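PDB 7D3U: monovalent Na+/H+ antiporter subunit A from Dietzia sp. DQ12-45-1b, which probably exchanges sodium ions for protons across the cell membrane as part of the multi-subunit Mrp antiporter complex. Local coordinates for residues L667-R672 with A765-V771; G820-L825 with V897-L902. All coordinates share one frame; numbering follows the deposited sequence.

Both contacts lie on the same side of the chain's centre, in the part that carries the MbhD-, MbhE- and MnhB-related sequences. Along the chain both segments of contact 1 precede those of contact 2; the centres are about 30 Å apart and the nearest atoms about 17 Å. Three helices connect them. Helices 646-667 and 739-762 run into the two loops of contact 1, and both also pack against side chains of contact 2. Helix 890-912 supplies residues 897-902 to contact 2, and the backbone oxygen of its last residue, Leu912, accepts a hydrogen bond from Arg669. Contact 1 thus joins loops, contact 2 is a buried contact between two helices, and the shared helices tie the three related parts together.

Contact 1. Residues L667-R672 with A765-V771; sequences LQRLPR and ALPRRDV
The backbones of Leu667-Arg672 and Ala765-Val771 come closest at Arg669 and Arg768, whose CA atoms are 4.3 Å apart, and a hydrogen bond from Arg769 N to Gln668 O (3.1 Å) ties the two loops next to that point. Two arginine side chains, one from each segment, hydrogen-bond backbone oxygens of the other, both bonds markedly bent at the hydrogen. Arg669 NE donates to Leu766 O at 2.7 Å, approaching nearly in line with the carbonyl (C=O...N 166°). Arg769 bends at its third torsion, and NE donates to Leu670 O at 2.9 Å from above the carbonyl plane, 39° out of it. To one side of these two bonds, Leu670 CD2 meets Leu766 CD1 at 4.0 Å, the side chains crossing at about a right angle. Beyond, the guanidinium planes of Arg672 and Arg769 stand 78° apart as neighbouring like charges; CG of Arg672 lies over one face of the Arg769 guanidinium, offset toward its rim, and Arg672 NH1 hydrogen-bonds Ser95 OG of the subunit G chain. Arg768 NH2 forms a salt bridge with Asp841 OD2. The contact bridges the loops following helices 646-667 and 739-762; Arg669 NH1 also hydrogen-bonds Leu912 O on helix 890-912, while Arg622 of helix 622-642 touches Leu670 and Pro671.

Contact 2. Residues G820-L825 with V897-L902; sequences GFNSAL and VYLAVL
Phe821 presents one face of its ring to Val897, whose CG2 methyl lies 3.8 Å from the ring centroid and 28° off the ring normal, a CH-pi contact displaced toward the rim. It is part of the packing of two helices, both predicted to span the membrane, in the MnhB-related region: the axes of 821-825 and 897-902 approach to 8.4 Å and cross at -36°, their N-to-C directions pointing the same general way. Gly820 occupies the N-cap position of the first helix, and its CA passes Val897 CG1 at 4.3 Å. One turn on, Ala824 sits at the middle of the interface, where its small CB comes up to Val901 CB and to Tyr898 CD1 (3.6 Å). Val901 branches here: CG1 also meets Leu825 CD2 at 3.9 Å, while CG2 lies 4.3 Å from Phe821 CD1. An alanine in place of Phe821 would remove the ring, and is likely to leave Val897 CG2 without its aromatic face and open a gap beside Val901 CG2. Helix 739-762 covers this side, Thr742 and Glu745 touching Phe821 and Leu746 touching Val897. On the other flank Ser823 OG hydrogen-bonds Ser806 O of helix 789-812. Tyr898 holds CG anti to its own backbone N (chi1 178°), which carries the ring alongside the first helix; there the ring edge at CE1 meets Ser823 O near the ring plane, and CD1 lies 3.4 Å from Ala824 CA.

Contact 1. Residues L667-R672 with A765-V771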
loop_
_atom_site.group_PDB
_atom_site.type_symbol
_atom_site.label_atom_id
_atom_site.label_comp_id
_atom_site.label_asym_id
_atom_site.label_seq_id
_atom_site.Cartn_x
_atom_site.Cartn_y
_atom_site.Cartn_z
ATOM N N LEU B 667 19.786 -22.163 -1.114
ATOM C CA LEU B 667 20.960 -21.945 -1.942
ATOM C C LEU B 667 21.395 -23.202 -2.673
ATOM O O LEU B 667 22.109 -23.104 -3.675
ATOM C CB LEU B 667 22.126 -21.436 -1.092
ATOM C CG LEU B 667 22.164 -19.938 -0.798
ATOM C CD1 LEU B 667 23.517 -19.544 -0.244
ATOM C CD2 LEU B 667 21.839 -19.143 -2.042
ATOM N N GLN B 668 20.989 -24.376 -2.191
ATOM C CA GLN B 668 21.233 -25.594 -2.952
ATOM C C GLN B 668 20.484 -25.614 -4.279
ATOM O O GLN B 668 20.706 -26.528 -5.079
ATOM C CB GLN B 668 20.849 -26.818 -2.123
ATOM C CG GLN B 668 19.363 -27.105 -2.101
ATOM C CD GLN B 668 18.997 -28.155 -1.079
ATOM O OE1 GLN B 668 19.798 -28.495 -0.212
ATOM N NE2 GLN B 668 17.782 -28.676 -1.175
ATOM N N ARG B 669 19.610 -24.637 -4.529
ATOM C CA ARG B 669 18.858 -24.552 -5.774
ATOM C C ARG B 669 19.359 -23.464 -6.711
ATOM O O ARG B 669 19.012 -23.482 -7.896
ATOM C CB ARG B 669 17.378 -24.298 -5.478
ATOM C CG ARG B 669 16.830 -25.112 -4.329
ATOM C CD ARG B 669 15.389 -24.751 -4.038
ATOM N NE ARG B 669 14.539 -25.932 -3.991
ATOM C CZ ARG B 669 14.437 -26.737 -2.939
ATOM N NH1 ARG B 669 15.133 -26.485 -1.841
ATOM N NH2 ARG B 669 13.639 -27.792 -2.984
ATOM N N LEU B 670 20.150 -22.529 -6.217
ATOM C CA LEU B 670 20.619 -21.374 -6.962
ATOM C C LEU B 670 22.070 -21.558 -7.381
ATOM O O LEU B 670 22.777 -22.416 -6.845
ATOM C CB LEU B 670 20.471 -20.112 -6.107
ATOM C CG LEU B 670 19.046 -19.809 -5.651
ATOM C CD1 LEU B 670 19.048 -18.757 -4.567
ATOM C CD2 LEU B 670 18.199 -19.362 -6.823
ATOM N N PRO B 671 22.551 -20.775 -8.348
ATOM C CA PRO B 671 23.941 -20.924 -8.797
ATOM C C PRO B 671 24.934 -20.642 -7.679
ATOM O O PRO B 671 24.590 -20.198 -6.584
ATOM C CB PRO B 671 24.065 -19.897 -9.930
ATOM C CG PRO B 671 22.916 -18.965 -9.736
ATOM C CD PRO B 671 21.821 -19.811 -9.187
ATOM N N ARG B 672 26.206 -20.904 -7.984
ATOM C CA ARG B 672 27.245 -20.857 -6.964
ATOM C C ARG B 672 27.737 -19.443 -6.695
ATOM O O ARG B 672 28.168 -19.148 -5.576
ATOM C CB ARG B 672 28.421 -21.740 -7.375
ATOM C CG ARG B 672 28.082 -23.215 -7.465
ATOM C CD ARG B 672 29.254 -24.073 -7.028
ATOM N NE ARG B 672 28.815 -25.349 -6.476
ATOM C CZ ARG B 672 29.615 -26.210 -5.857
ATOM N NH1 ARG B 672 30.904 -25.931 -5.710
ATOM N NH2 ARG B 672 29.128 -27.350 -5.385
ATOM N N ALA B 765 9.011 -24.777 -6.587
ATOM C CA ALA B 765 10.334 -24.278 -6.250
ATOM C C ALA B 765 11.356 -24.797 -7.253
ATOM O O ALA B 765 11.169 -25.843 -7.878
ATOM C CB ALA B 765 10.720 -24.702 -4.834
ATOM N N LEU B 766 12.436 -24.041 -7.417
ATOM C CA LEU B 766 13.498 -24.465 -8.314
ATOM C C LEU B 766 14.037 -25.823 -7.876
ATOM O O LEU B 766 14.213 -26.063 -6.677
ATOM C CB LEU B 766 14.630 -23.438 -8.333
ATOM C CG LEU B 766 14.293 -22.053 -8.873
ATOM C CD1 LEU B 766 15.564 -21.258 -9.095
ATOM C CD2 LEU B 766 13.505 -22.171 -10.160
ATOM N N PRO B 767 14.298 -26.734 -8.808
ATOM C CA PRO B 767 14.888 -28.017 -8.425
ATOM C C PRO B 767 16.320 -27.826 -7.965
ATOM O O PRO B 767 16.997 -26.871 -8.354
ATOM C CB PRO B 767 14.821 -28.845 -9.715
ATOM C CG PRO B 767 13.920 -28.074 -10.642
ATOM C CD PRO B 767 14.068 -26.645 -10.256
ATOM N N ARG B 768 16.774 -28.740 -7.113
ATOM C CA ARG B 768 18.139 -28.672 -6.608
ATOM C C ARG B 768 19.118 -28.709 -7.772
ATOM O O ARG B 768 19.070 -29.617 -8.607
ATOM C CB ARG B 768 18.403 -29.820 -5.638
ATOM C CG ARG B 768 19.870 -30.133 -5.441
ATOM C CD ARG B 768 20.078 -31.106 -4.296
ATOM N NE ARG B 768 18.951 -32.017 -4.135
ATOM C CZ ARG B 768 18.295 -32.195 -2.994
ATOM N NH1 ARG B 768 18.655 -31.525 -1.911
ATOM N NH2 ARG B 768 17.282 -33.047 -2.935
ATOM N N ARG B 769 19.992 -27.705 -7.833
ATOM C CA ARG B 769 20.858 -27.527 -8.990
ATOM C C ARG B 769 21.738 -28.752 -9.205
ATOM O O ARG B 769 22.343 -29.280 -8.267
ATOM C CB ARG B 769 21.712 -26.272 -8.810
ATOM C CG ARG B 769 23.100 -26.352 -9.411
ATOM C CD ARG B 769 23.934 -25.152 -9.003
ATOM N NE ARG B 769 23.994 -24.998 -7.554
ATOM C CZ ARG B 769 24.998 -25.425 -6.798
ATOM N NH1 ARG B 769 24.971 -25.242 -5.485
ATOM N NH2 ARG B 769 26.032 -26.039 -7.355
ATOM N N ASP B 770 21.799 -29.207 -10.454
ATOM C CA ASP B 770 22.501 -30.438 -10.815
ATOM C C ASP B 770 23.999 -30.171 -10.813
ATOM O O ASP B 770 24.591 -29.800 -11.828
ATOM C CB ASP B 770 22.035 -30.940 -12.175
ATOM C CG ASP B 770 20.626 -31.490 -12.141
ATOM O OD1 ASP B 770 20.117 -31.746 -11.029
ATOM O OD2 ASP B 770 20.025 -31.664 -13.222
ATOM N N VAL B 771 24.623 -30.364 -9.660
ATOM C CA VAL B 771 26.079 -30.207 -9.585
ATOM C C VAL B 771 26.750 -31.426 -10.215
ATOM O O VAL B 771 26.346 -32.570 -9.937
ATOM C CB VAL B 771 26.523 -29.997 -8.129
ATOM C CG1 VAL B 771 26.313 -31.249 -7.284
ATOM C CG2 VAL B 771 27.981 -29.559 -8.078
#

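Contact 2. Residues G820-L825 with V897-L902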
loop_
_atom_site.group_PDB
_atom_site.type_symbol
_atom_site.label_atom_id
_atom_site.label_comp_id
_atom_site.label_asym_id
_atom_site.label_seq_id
_atom_site.Cartn_x
_atom_site.Cartn_y
_atom_site.Cartn_z
ATOM N N GLY B 820 10.224 -19.699 26.006
ATOM C CA GLY B 820 9.579 -20.553 25.029
ATOM C C GLY B 820 10.121 -20.440 23.621
ATOM O O GLY B 820 10.072 -21.401 22.849
ATOM N N PHE B 821 10.705 -19.289 23.293
ATOM C CA PHE B 821 11.236 -19.101 21.951
ATOM C C PHE B 821 12.572 -19.794 21.781
ATOM O O PHE B 821 12.806 -20.447 20.762
ATOM C CB PHE B 821 11.378 -17.616 21.630
ATOM C CG PHE B 821 10.076 -16.931 21.376
ATOM C CD1 PHE B 821 9.478 -17.001 20.132
ATOM C CD2 PHE B 821 9.446 -16.222 22.380
ATOM C CE1 PHE B 821 8.278 -16.372 19.893
ATOM C CE2 PHE B 821 8.248 -15.594 22.147
ATOM C CZ PHE B 821 7.661 -15.672 20.904
ATOM N N ASN B 822 13.453 -19.668 22.768
ATOM C CA ASN B 822 14.685 -20.441 22.753
ATOM C C ASN B 822 14.386 -21.931 22.845
ATOM O O ASN B 822 15.019 -22.741 22.159
ATOM C CB ASN B 822 15.586 -19.974 23.889
ATOM C CG ASN B 822 15.591 -18.465 24.032
ATOM O OD1 ASN B 822 16.453 -17.785 23.484
ATOM N ND2 ASN B 822 14.607 -17.932 24.744
ATOM N N SER B 823 13.398 -22.302 23.663
ATOM C CA SER B 823 12.970 -23.695 23.737
ATOM C C SER B 823 12.540 -24.218 22.375
ATOM O O SER B 823 12.856 -25.356 22.010
ATOM C CB SER B 823 11.822 -23.835 24.733
ATOM O OG SER B 823 12.303 -24.054 26.041
ATOM N N ALA B 824 11.815 -23.405 21.609
ATOM C CA ALA B 824 11.290 -23.881 20.335
ATOM C C ALA B 824 12.345 -23.855 19.238
ATOM O O ALA B 824 12.375 -24.744 18.382
ATOM C CB ALA B 824 10.078 -23.048 19.936
ATOM N N LEU B 825 13.221 -22.852 19.240
ATOM C CA LEU B 825 14.265 -22.806 18.226
ATOM C C LEU B 825 15.326 -23.873 18.470
ATOM O O LEU B 825 15.929 -24.374 17.515
ATOM C CB LEU B 825 14.888 -21.413 18.176
ATOM C CG LEU B 825 13.934 -20.244 17.913
ATOM C CD1 LEU B 825 14.547 -18.935 18.376
ATOM C CD2 LEU B 825 13.540 -20.160 16.451
ATOM N N VAL B 897 3.431 -21.264 22.245
ATOM C CA VAL B 897 4.393 -20.660 21.325
ATOM C C VAL B 897 5.446 -21.681 20.905
ATOM O O VAL B 897 5.953 -21.634 19.776
ATOM C CB VAL B 897 5.026 -19.398 21.940
ATOM C CG1 VAL B 897 5.788 -19.729 23.202
ATOM C CG2 VAL B 897 5.929 -18.716 20.936
ATOM N N TYR B 898 5.771 -22.631 21.784
ATOM C CA TYR B 898 6.675 -23.716 21.428
ATOM C C TYR B 898 6.117 -24.527 20.271
ATOM O O TYR B 898 6.809 -24.773 19.276
ATOM C CB TYR B 898 6.902 -24.605 22.651
ATOM C CG TYR B 898 7.777 -25.806 22.403
ATOM C CD1 TYR B 898 9.143 -25.667 22.247
ATOM C CD2 TYR B 898 7.235 -27.079 22.329
ATOM C CE1 TYR B 898 9.949 -26.759 22.020
ATOM C CE2 TYR B 898 8.033 -28.180 22.103
ATOM C CZ TYR B 898 9.390 -28.012 21.949
ATOM O OH TYR B 898 10.197 -29.103 21.724
ATOM N N LEU B 899 4.857 -24.949 20.387
ATOM C CA LEU B 899 4.221 -25.695 19.307
ATOM C C LEU B 899 4.178 -24.874 18.026
ATOM O O LEU B 899 4.430 -25.399 16.937
ATOM C CB LEU B 899 2.812 -26.118 19.717
ATOM C CG LEU B 899 2.671 -27.107 20.874
ATOM C CD1 LEU B 899 1.217 -27.313 21.253
ATOM C CD2 LEU B 899 3.318 -28.431 20.513
ATOM N N ALA B 900 3.879 -23.578 18.137
ATOM C CA ALA B 900 3.783 -22.743 16.944
ATOM C C ALA B 900 5.118 -22.676 16.211
ATOM O O ALA B 900 5.195 -22.950 15.006
ATOM C CB ALA B 900 3.302 -21.344 17.319
ATOM N N VAL B 901 6.186 -22.321 16.927
ATOM C CA VAL B 901 7.492 -22.189 16.288
ATOM C C VAL B 901 7.975 -23.539 15.769
ATOM O O VAL B 901 8.606 -23.622 14.705
ATOM C CB VAL B 901 8.502 -21.558 17.260
ATOM C CG1 VAL B 901 9.858 -21.397 16.596
ATOM C CG2 VAL B 901 7.989 -20.226 17.775
ATOM N N LEU B 902 7.683 -24.619 16.499
ATOM C CA LEU B 902 8.098 -25.940 16.045
ATOM C C LEU B 902 7.400 -26.316 14.746
ATOM O O LEU B 902 8.027 -26.861 13.831
ATOM C CB LEU B 902 7.816 -26.977 17.127
ATOM C CG LEU B 902 8.837 -28.104 17.264
ATOM C CD1 LEU B 902 10.248 -27.545 17.231
ATOM C CD2 LEU B 902 8.598 -28.882 18.544
#